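Local coordinates for alpha-1,3-glucanase (Streptomyces thermodiastaticus, PDB 7C7D), which hydrolyses the alpha-1,3-glucosidic bonds of alpha-1,3-glucan as a thermostable member of glycoside hydrolase family GH87, at residues Q226-A231 with G245-T250; S274-Q279 with K289-I294; L403-A408 with A473-S478; G461-N464 with H469-G472. All coordinates share one frame; numbering follows the deposited sequence. Where two conformers were deposited one is given.

Contact 1. Residues Q226-A231 with G245-T250; sequences QAFRDA and GDYRIT
F228 and I249 mark the nearest approach of the two backbones, with F228 CA and I249 CA 8.5 Å apart. Segment 226-231 is helical throughout and belongs to helix 225-234. Segment 245-250 carries strand 245-248. No hydrogen bond joins the two, so side chains bridge the gap. F228 takes part in every contact between the two. I249 CD1 sits over one face of its ring, 3.8 Å from the ring centroid, in a CH-pi contact. The methyl is displaced toward the rim and is nearest F228 CD1, at 3.7 Å. Y247 meets the same ring at its edge, where F228 CE1 lies 4.0 Å from Y247 CD2. The F228 edge points at the Y247 face in an offset edge-to-face pair with the planes at 65°. The F228 CG is anti to its own carbonyl carbon (chi1 -85°), which carries the ring off the helix toward the strand. V211, I242 and V271 also touch F228. The Y247 hydroxyl is bonded to the carbonyl of P243. An alanine in place of F228 would remove the ring and would probably open a gap beneath I249, with the Y247 face losing its aromatic partner. Between these two segments the contact rests on dispersion and aromatic packing, consistent with a hydrophobic N-terminal cap on a pectate lyase-like beta-helix.

Contact 2. Residues S274-Q279 with K289-I294; sequences SHFIDQ and KDFAVI
The hydrophobic interior of the parallel beta-helix is where F276, F291 and V293 meet. F276 lies just before strand 277-279, and V293 lies in strand 292-294. The backbones stay well apart, with F276 CA and V293 CA separated by 7.7 Å. The gap is filled from both sides. The two phenylalanines come from opposite directions. Their closest atoms are F276 CZ and F291 CE2, 3.7 Å apart. F276 approaches the F291 ring at its edge, near the plane. Seen from F276 the meeting is oblique, and the ring planes stand at 66°. V293 takes a face of F276 instead. Its CG2 methyl lies 4.2 Å from the F276 ring centroid, over the ring and offset toward the rim. The other methyl, V293 CG1, reaches back to F276 CB at 4.1 Å. With CG anti to the backbone N (chi1 -179°), F276 holds its ring out toward both partners. L261 and V271 also touch F276 and F291. A serine in place of F276 would probably leave F291 CE2 and the V293 methyls without the ring they pack on and put a hydroxyl among apolar groups. On segment 274-279, H275 NE2 donates to D278 OD2 at 2.6 Å, nearly straight and in the ring plane. It uses the anti lone pair of the carboxylate. That polar pair lies away from the aromatic cluster and near P252 and P305. Aromatic and aliphatic residues meeting inside the coil, from strands and the turns beside them, are characteristic of the right-handed parallel beta-helix of pectate lyase-like proteins.

Contact 3. Residues L403-A408 with A473-S478; sequences LANGIA and ALRVDS
The amide of N405 and the guanidinium of R475 meet at an edge rather than over a face. Their planes are turned 40° from each other. R475 NH1 donates to N405 OD1 at 2.9 Å. The donor lies in the carbonyl plane and uses a lone pair of OD1, but the bond is bent, with an N-H...O angle of 144°. OD1 is tilted somewhat from the guanidinium plane. A second link runs alongside through one water. It accepts from N405 ND2 at 3.0 Å and from R475 NH2 at 2.8 Å. Another part of the guanidinium edge faces D477. R475 NE and D477 OD2 form a salt bridge of 3.1 Å, met on the anti side of the carboxylate. The R475 chain runs extended from CG to NE, which carries the guanidinium from its strand to the amide. The amide has further partners. S430 N donates to N405 OD1, and N405 ND2 is bonded to D377 OD1. S430 OG is bonded to R475 NH1. The amide is therefore gripped at both ends, which fixes its flip and rotation. The nearby D477 carboxylate probably balances the arginine charge. Strand 432-435 runs between strands 407-410 and 474-477, and its A433 touches both N405 and R475. The pair thus spans two steps of the sheet. Polar side chains linked from coil to coil across a long parallel sheet, with apolar ones such as I407 and V476 on the other side of their strands, fit the parallel beta-helix of pectate lyase-like enzymes.

Contact 4. Residues G461-N464 with H469-G472; sequences GAIN and HPMG
N464 lies against the backbone of H469, and its side chain can be followed outward. Its CB lies 3.4 Å from H469 O. CG is anti to the backbone N (chi1 -169°), which sets the amide beside its own carbonyl carbon, on the side of the following turn. There OD1 accepts from the backbone N of N466. ND2 points toward the methyl of M471, but M471 was modelled in two conformers, and that very short approach is doubtful. Beneath the side chain the two backbones pair as a short antiparallel hairpin. A462 and M471 form a hydrogen-bonded pair. M471 N donates to A462 O at 2.8 Å, and A462 N to M471 O at 3.1 Å. N464 N also donates to H469 O, at 2.9 Å. Between these bonds I463 faces P470 as a non-hydrogen-bonded pair, with their CA atoms only 4.0 Å apart. I463 CD1 touches P470 CB at 4.1 Å, on the opposite face from A462 and M471. At the base of the hairpin a side chain on G461 would clash with M471 O. H469 stacks on the ring of W588, and Y499 packs against both I463 and P470. Proline has no N-H to give, yet it costs the ladder nothing, because it stands at a non-hydrogen-bonded position. The hairpin is held mainly by backbone bonds, with one apolar side-chain contact to support them.

How the contacts relate
From the N terminus, contact 1 closes first and ties helix 225-234 to the strand 245-248 region. Contact 2 follows in series and closes a short loop between strands 277-279 and 292-294. These two touch: I249 CG2 packs on F276 CD1 at 4.2 Å, so the helix contact continues into the beta-helix interior. Contact 3 closes a much longer loop, from 403-408 to 473-478, on the other side of the chain's centre. Its centre is about 28 Å from that of contact 2, and both reach the same long parallel sheet. Contact 4 is nested inside that loop as a hairpin, and its 469-472 segment runs directly into 473-478.

Contact 1. Residues Q226-A231 with G245-T250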
# COMPACT_ATOMS: atom_id res chain seq x y z
N GLN A 226 25.72 15.32 -7.74
CA GLN A 226 26.06 16.57 -8.40
C GLN A 226 25.79 16.50 -9.90
O GLN A 226 25.32 17.48 -10.49
CB GLN A 226 27.52 16.92 -8.14
CG GLN A 226 27.91 18.30 -8.63
CD GLN A 226 27.06 19.40 -8.01
OE1 GLN A 226 26.72 19.34 -6.82
NE2 GLN A 226 26.73 20.41 -8.80
N ALA A 227 26.07 15.36 -10.52
CA ALA A 227 25.78 15.20 -11.95
C ALA A 227 24.29 15.34 -12.23
O ALA A 227 23.90 16.00 -13.20
CB ALA A 227 26.30 13.86 -12.45
N PHE A 228 23.45 14.72 -11.41
CA PHE A 228 22.01 14.88 -11.60
C PHE A 228 21.59 16.33 -11.42
O PHE A 228 20.79 16.86 -12.19
CB PHE A 228 21.24 13.99 -10.62
CG PHE A 228 21.05 12.57 -11.10
CD1 PHE A 228 22.13 11.80 -11.50
CD2 PHE A 228 19.78 12.01 -11.12
CE1 PHE A 228 21.94 10.49 -11.93
CE2 PHE A 228 19.59 10.71 -11.55
CZ PHE A 228 20.67 9.95 -11.96
N ARG A 229 22.14 16.98 -10.40
CA ARG A 229 21.88 18.40 -10.17
C ARG A 229 22.29 19.23 -11.39
O ARG A 229 21.54 20.10 -11.84
CB ARG A 229 22.67 18.81 -8.93
CG ARG A 229 22.36 20.15 -8.32
CD ARG A 229 23.14 20.20 -7.01
NE ARG A 229 23.07 21.49 -6.34
CZ ARG A 229 23.96 21.89 -5.44
NH1 ARG A 229 24.99 21.11 -5.14
NH2 ARG A 229 23.83 23.07 -4.86
N ASP A 230 23.48 18.95 -11.94
CA ASP A 230 23.95 19.70 -13.10
C ASP A 230 23.08 19.43 -14.32
O ASP A 230 22.81 20.35 -15.11
CB ASP A 230 25.40 19.33 -13.40
CG ASP A 230 26.37 19.83 -12.35
OD1 ASP A 230 26.00 20.73 -11.57
OD2 ASP A 230 27.51 19.33 -12.30
N ALA A 231 22.64 18.19 -14.52
CA ALA A 231 21.79 17.87 -15.66
C ALA A 231 20.45 18.59 -15.55
O ALA A 231 19.94 19.13 -16.54
CB ALA A 231 21.60 16.36 -15.77
N GLY A 245 21.75 1.66 -15.89
CA GLY A 245 22.87 1.64 -14.98
C GLY A 245 22.40 1.71 -13.55
O GLY A 245 21.20 1.70 -13.26
N ASP A 246 23.38 1.79 -12.65
CA ASP A 246 23.14 1.95 -11.22
C ASP A 246 23.81 3.24 -10.78
O ASP A 246 25.00 3.44 -11.05
CB ASP A 246 23.72 0.77 -10.44
CG ASP A 246 22.95 -0.52 -10.67
OD1 ASP A 246 21.91 -0.73 -10.01
OD2 ASP A 246 23.39 -1.32 -11.52
N TYR A 247 23.07 4.11 -10.11
CA TYR A 247 23.55 5.44 -9.76
C TYR A 247 23.37 5.66 -8.27
O TYR A 247 22.24 5.65 -7.77
CB TYR A 247 22.76 6.51 -10.51
CG TYR A 247 22.82 6.35 -12.00
CD1 TYR A 247 21.91 5.53 -12.67
CD2 TYR A 247 23.78 7.02 -12.75
CE1 TYR A 247 21.97 5.38 -14.04
CE2 TYR A 247 23.84 6.88 -14.11
CZ TYR A 247 22.93 6.06 -14.76
OH TYR A 247 22.99 5.93 -16.12
N ARG A 248 24.46 5.89 -7.56
CA ARG A 248 24.39 6.25 -6.16
C ARG A 248 24.07 7.74 -6.05
O ARG A 248 24.77 8.57 -6.63
CB ARG A 248 25.72 5.95 -5.47
CG ARG A 248 25.78 6.34 -4.00
CD ARG A 248 26.82 5.52 -3.25
NE ARG A 248 28.18 5.89 -3.63
CZ ARG A 248 28.86 6.90 -3.09
NH1 ARG A 248 28.30 7.65 -2.14
NH2 ARG A 248 30.09 7.17 -3.49
N ILE A 249 23.00 8.07 -5.33
CA ILE A 249 22.60 9.45 -5.07
C ILE A 249 22.47 9.61 -3.56
O ILE A 249 21.44 9.24 -2.98
CB ILE A 249 21.29 9.82 -5.78
CG1 ILE A 249 21.40 9.59 -7.29
CG2 ILE A 249 20.89 11.26 -5.46
CD1 ILE A 249 22.15 10.69 -8.00
N THR A 250 23.51 10.14 -2.90
CA THR A 250 23.38 10.42 -1.48
C THR A 250 22.25 11.41 -1.24
O THR A 250 21.47 11.25 -0.29
CB THR A 250 24.69 10.94 -0.89
OG1 THR A 250 25.11 12.11 -1.61
CG2 THR A 250 25.76 9.88 -0.97

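Contact 2. Residues S274-Q279 with K289-I294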
# COMPACT_ATOMS: atom_id res chain seq x y z
N SER A 274 18.44 6.89 -0.44
CA SER A 274 17.50 6.90 0.67
C SER A 274 17.00 8.30 0.98
O SER A 274 16.39 8.50 2.03
CB SER A 274 18.14 6.25 1.90
OG SER A 274 18.50 4.91 1.64
N HIS A 275 17.24 9.27 0.10
CA HIS A 275 16.88 10.66 0.34
C HIS A 275 16.94 11.38 -1.00
O HIS A 275 17.82 12.21 -1.23
CB HIS A 275 17.88 11.28 1.33
CG HIS A 275 17.49 12.63 1.84
ND1 HIS A 275 18.43 13.54 2.28
CD2 HIS A 275 16.28 13.22 2.01
CE1 HIS A 275 17.82 14.63 2.69
NE2 HIS A 275 16.51 14.47 2.54
N PHE A 276 16.03 11.03 -1.91
CA PHE A 276 16.22 11.37 -3.32
C PHE A 276 15.85 12.82 -3.63
O PHE A 276 16.70 13.60 -4.07
CB PHE A 276 15.46 10.38 -4.21
CG PHE A 276 15.63 10.64 -5.68
CD1 PHE A 276 16.87 10.55 -6.28
CD2 PHE A 276 14.54 10.98 -6.45
CE1 PHE A 276 17.02 10.79 -7.63
CE2 PHE A 276 14.67 11.22 -7.80
CZ PHE A 276 15.92 11.12 -8.40
N ILE A 277 14.59 13.20 -3.43
CA ILE A 277 14.14 14.58 -3.60
C ILE A 277 13.59 15.06 -2.27
O ILE A 277 12.77 14.38 -1.65
CB ILE A 277 13.09 14.71 -4.71
CG1 ILE A 277 13.74 14.49 -6.08
CG2 ILE A 277 12.39 16.06 -4.65
CD1 ILE A 277 12.73 14.29 -7.22
N ASP A 278 14.06 16.23 -1.82
CA ASP A 278 13.61 16.80 -0.55
C ASP A 278 13.58 18.31 -0.73
O ASP A 278 14.64 18.96 -0.77
CB ASP A 278 14.54 16.37 0.58
CG ASP A 278 14.02 16.74 1.96
OD1 ASP A 278 13.00 17.45 2.07
OD2 ASP A 278 14.64 16.30 2.95
N GLN A 279 12.38 18.88 -0.85
CA GLN A 279 12.26 20.31 -1.09
C GLN A 279 10.88 20.75 -0.64
O GLN A 279 9.90 20.05 -0.84
CB GLN A 279 12.46 20.63 -2.58
CG GLN A 279 11.55 19.83 -3.51
CD GLN A 279 11.91 20.00 -4.97
OE1 GLN A 279 13.06 20.28 -5.31
NE2 GLN A 279 10.93 19.84 -5.84
N LYS A 289 9.84 9.78 -14.45
CA LYS A 289 9.34 8.73 -15.32
C LYS A 289 10.35 7.60 -15.49
O LYS A 289 11.50 7.85 -15.84
CB LYS A 289 9.04 9.25 -16.74
CG LYS A 289 8.06 10.40 -16.84
CD LYS A 289 7.84 10.75 -18.31
CE LYS A 289 6.70 11.74 -18.48
NZ LYS A 289 6.55 12.21 -19.88
N ASP A 290 9.88 6.37 -15.32
CA ASP A 290 10.54 5.19 -15.87
C ASP A 290 11.94 4.96 -15.30
O ASP A 290 12.86 4.61 -16.04
CB ASP A 290 10.56 5.21 -17.40
CG ASP A 290 9.19 5.49 -18.00
OD1 ASP A 290 8.17 5.14 -17.37
OD2 ASP A 290 9.14 6.05 -19.12
N PHE A 291 12.11 5.14 -14.00
CA PHE A 291 13.32 4.69 -13.33
C PHE A 291 12.97 4.12 -11.97
O PHE A 291 11.82 4.17 -11.52
CB PHE A 291 14.48 5.71 -13.31
CG PHE A 291 14.22 7.00 -12.55
CD1 PHE A 291 13.45 8.02 -13.10
CD2 PHE A 291 14.82 7.22 -11.31
CE1 PHE A 291 13.26 9.21 -12.42
CE2 PHE A 291 14.63 8.41 -10.63
CZ PHE A 291 13.86 9.41 -11.18
N ALA A 292 13.97 3.53 -11.32
CA ALA A 292 13.81 2.99 -9.98
C ALA A 292 14.56 3.86 -8.99
O ALA A 292 15.63 4.39 -9.30
CB ALA A 292 14.34 1.55 -9.91
N VAL A 293 13.98 4.02 -7.80
CA VAL A 293 14.68 4.58 -6.65
C VAL A 293 14.59 3.55 -5.54
O VAL A 293 13.49 3.26 -5.03
CB VAL A 293 14.12 5.94 -6.19
CG1 VAL A 293 14.87 6.43 -4.96
CG2 VAL A 293 14.22 6.95 -7.32
N ILE A 294 15.73 2.96 -5.20
CA ILE A 294 15.81 1.88 -4.23
C ILE A 294 16.79 2.32 -3.15
O ILE A 294 17.96 2.58 -3.43
CB ILE A 294 16.25 0.56 -4.89
CG1 ILE A 294 15.33 0.22 -6.07
CG2 ILE A 294 16.27 -0.56 -3.86
CD1 ILE A 294 15.68 -1.08 -6.77

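Contact 3. Residues L403-A408 with A473-S478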
# COMPACT_ATOMS: atom_id res chain seq x y z
N LEU A 403 0.87 -2.68 9.56
CA LEU A 403 0.01 -2.19 10.62
C LEU A 403 -0.80 -1.05 10.01
O LEU A 403 -0.46 -0.52 8.95
CB LEU A 403 0.82 -1.75 11.84
CG LEU A 403 1.91 -0.70 11.65
CD1 LEU A 403 1.36 0.70 11.89
CD2 LEU A 403 3.10 -0.98 12.57
N ALA A 404 -1.89 -0.69 10.68
CA ALA A 404 -2.76 0.38 10.22
C ALA A 404 -3.47 0.01 8.91
O ALA A 404 -3.74 -1.17 8.65
CB ALA A 404 -2.04 1.73 10.16
N ASN A 405 -3.82 1.00 8.10
CA ASN A 405 -4.87 0.81 7.11
C ASN A 405 -4.32 0.57 5.71
O ASN A 405 -3.19 0.91 5.38
CB ASN A 405 -5.76 2.05 7.11
CG ASN A 405 -6.26 2.40 8.49
OD1 ASN A 405 -7.16 1.76 9.01
ND2 ASN A 405 -5.66 3.41 9.10
N GLY A 406 -5.18 0.00 4.85
CA GLY A 406 -4.87 0.00 3.43
C GLY A 406 -4.91 1.41 2.87
O GLY A 406 -3.93 1.90 2.31
N ILE A 407 -6.06 2.06 3.02
CA ILE A 407 -6.24 3.47 2.69
C ILE A 407 -6.82 4.17 3.91
O ILE A 407 -7.81 3.70 4.48
CB ILE A 407 -7.16 3.67 1.47
CG1 ILE A 407 -6.46 3.16 0.21
CG2 ILE A 407 -7.57 5.13 1.35
CD1 ILE A 407 -7.28 3.24 -1.07
N ALA A 408 -6.21 5.29 4.30
CA ALA A 408 -6.71 6.09 5.41
C ALA A 408 -6.90 7.53 4.96
O ALA A 408 -5.96 8.15 4.45
CB ALA A 408 -5.73 6.06 6.59
N ALA A 473 -13.48 -4.14 8.11
CA ALA A 473 -12.92 -3.96 6.78
C ALA A 473 -12.98 -2.51 6.34
O ALA A 473 -12.01 -1.99 5.76
CB ALA A 473 -13.65 -4.85 5.78
N LEU A 474 -14.10 -1.84 6.57
CA LEU A 474 -14.26 -0.45 6.19
C LEU A 474 -14.83 0.27 7.40
O LEU A 474 -15.88 -0.13 7.91
CB LEU A 474 -15.22 -0.31 5.00
CG LEU A 474 -15.34 1.05 4.30
CD1 LEU A 474 -15.86 0.85 2.89
CD2 LEU A 474 -16.23 2.00 5.07
N ARG A 475 -14.14 1.30 7.88
CA ARG A 475 -14.65 2.03 9.02
C ARG A 475 -14.82 3.51 8.73
O ARG A 475 -14.04 4.12 7.98
CB ARG A 475 -13.84 1.81 10.30
CG ARG A 475 -12.57 2.60 10.43
CD ARG A 475 -11.97 2.38 11.83
NE ARG A 475 -10.84 3.26 12.07
CZ ARG A 475 -9.61 3.03 11.65
NH1 ARG A 475 -9.32 1.91 10.99
NH2 ARG A 475 -8.65 3.91 11.89
N VAL A 476 -15.86 4.08 9.34
CA VAL A 476 -16.05 5.52 9.47
C VAL A 476 -15.88 5.84 10.94
O VAL A 476 -16.57 5.26 11.79
CB VAL A 476 -17.42 5.97 8.94
CG1 VAL A 476 -17.55 7.49 9.06
CG2 VAL A 476 -17.61 5.53 7.50
N ASP A 477 -14.96 6.76 11.25
CA ASP A 477 -14.43 6.92 12.60
C ASP A 477 -14.49 8.39 13.00
O ASP A 477 -13.66 9.20 12.57
CB ASP A 477 -13.01 6.38 12.62
CG ASP A 477 -12.44 6.21 14.02
OD1 ASP A 477 -12.97 6.80 14.98
OD2 ASP A 477 -11.42 5.48 14.13
N SER A 478 -15.46 8.75 13.83
CA SER A 478 -15.63 10.13 14.30
C SER A 478 -14.73 10.41 15.51
O SER A 478 -15.18 10.82 16.58
CB SER A 478 -17.10 10.34 14.66
OG SER A 478 -17.49 9.36 15.60
O HOH W 1 -5.91 3.17 12.04

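Contact 4. Residues G461-N464 with H469-G472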
# COMPACT_ATOMS: atom_id res chain seq x y z
N GLY A 461 -9.45 -6.00 8.11
CA GLY A 461 -9.88 -5.93 9.49
C GLY A 461 -9.00 -6.78 10.39
O GLY A 461 -8.32 -7.71 9.94
N ALA A 462 -9.01 -6.47 11.68
CA ALA A 462 -8.07 -7.11 12.60
C ALA A 462 -8.40 -6.73 14.03
O ALA A 462 -8.98 -5.67 14.30
CB ALA A 462 -6.62 -6.69 12.30
N ILE A 463 -7.99 -7.59 14.97
CA ILE A 463 -8.07 -7.26 16.38
C ILE A 463 -7.09 -6.13 16.69
O ILE A 463 -5.90 -6.22 16.36
CB ILE A 463 -7.74 -8.48 17.25
CG1 ILE A 463 -8.77 -9.58 17.04
CG2 ILE A 463 -7.66 -8.09 18.73
CD1 ILE A 463 -10.09 -9.31 17.72
N ASN A 464 -7.59 -5.07 17.33
CA ASN A 464 -6.69 -4.07 17.88
C ASN A 464 -6.24 -4.53 19.26
O ASN A 464 -7.08 -4.68 20.16
CB ASN A 464 -7.38 -2.72 18.00
CG ASN A 464 -6.40 -1.59 18.33
OD1 ASN A 464 -5.61 -1.70 19.27
ND2 ASN A 464 -6.46 -0.50 17.58
N HIS A 469 -10.54 -5.38 20.85
CA HIS A 469 -11.74 -5.27 20.02
C HIS A 469 -11.35 -5.07 18.56
O HIS A 469 -10.31 -4.47 18.27
CB HIS A 469 -12.66 -4.12 20.45
CG HIS A 469 -13.29 -4.32 21.79
ND1 HIS A 469 -13.62 -5.56 22.28
CD2 HIS A 469 -13.65 -3.43 22.75
CE1 HIS A 469 -14.15 -5.43 23.48
NE2 HIS A 469 -14.19 -4.15 23.79
N PRO A 470 -12.16 -5.55 17.62
CA PRO A 470 -11.72 -5.54 16.23
C PRO A 470 -12.09 -4.29 15.46
O PRO A 470 -13.08 -3.60 15.72
CB PRO A 470 -12.45 -6.75 15.64
CG PRO A 470 -13.71 -6.81 16.40
CD PRO A 470 -13.37 -6.37 17.81
N MET A 471 -11.21 -3.98 14.51
CA MET A 471 -11.52 -3.01 13.48
C MET A 471 -12.05 -3.76 12.27
O MET A 471 -11.59 -4.86 11.94
CB MET A 471 -10.29 -2.18 13.11
CG MET A 471 -10.27 -0.80 13.75
SD MET A 471 -8.63 -0.05 13.81
CE MET A 471 -7.84 -1.09 14.97
N GLY A 472 -13.06 -3.17 11.63
CA GLY A 472 -13.69 -3.80 10.48
C GLY A 472 -12.97 -3.52 9.18
O GLY A 472 -11.99 -2.77 9.11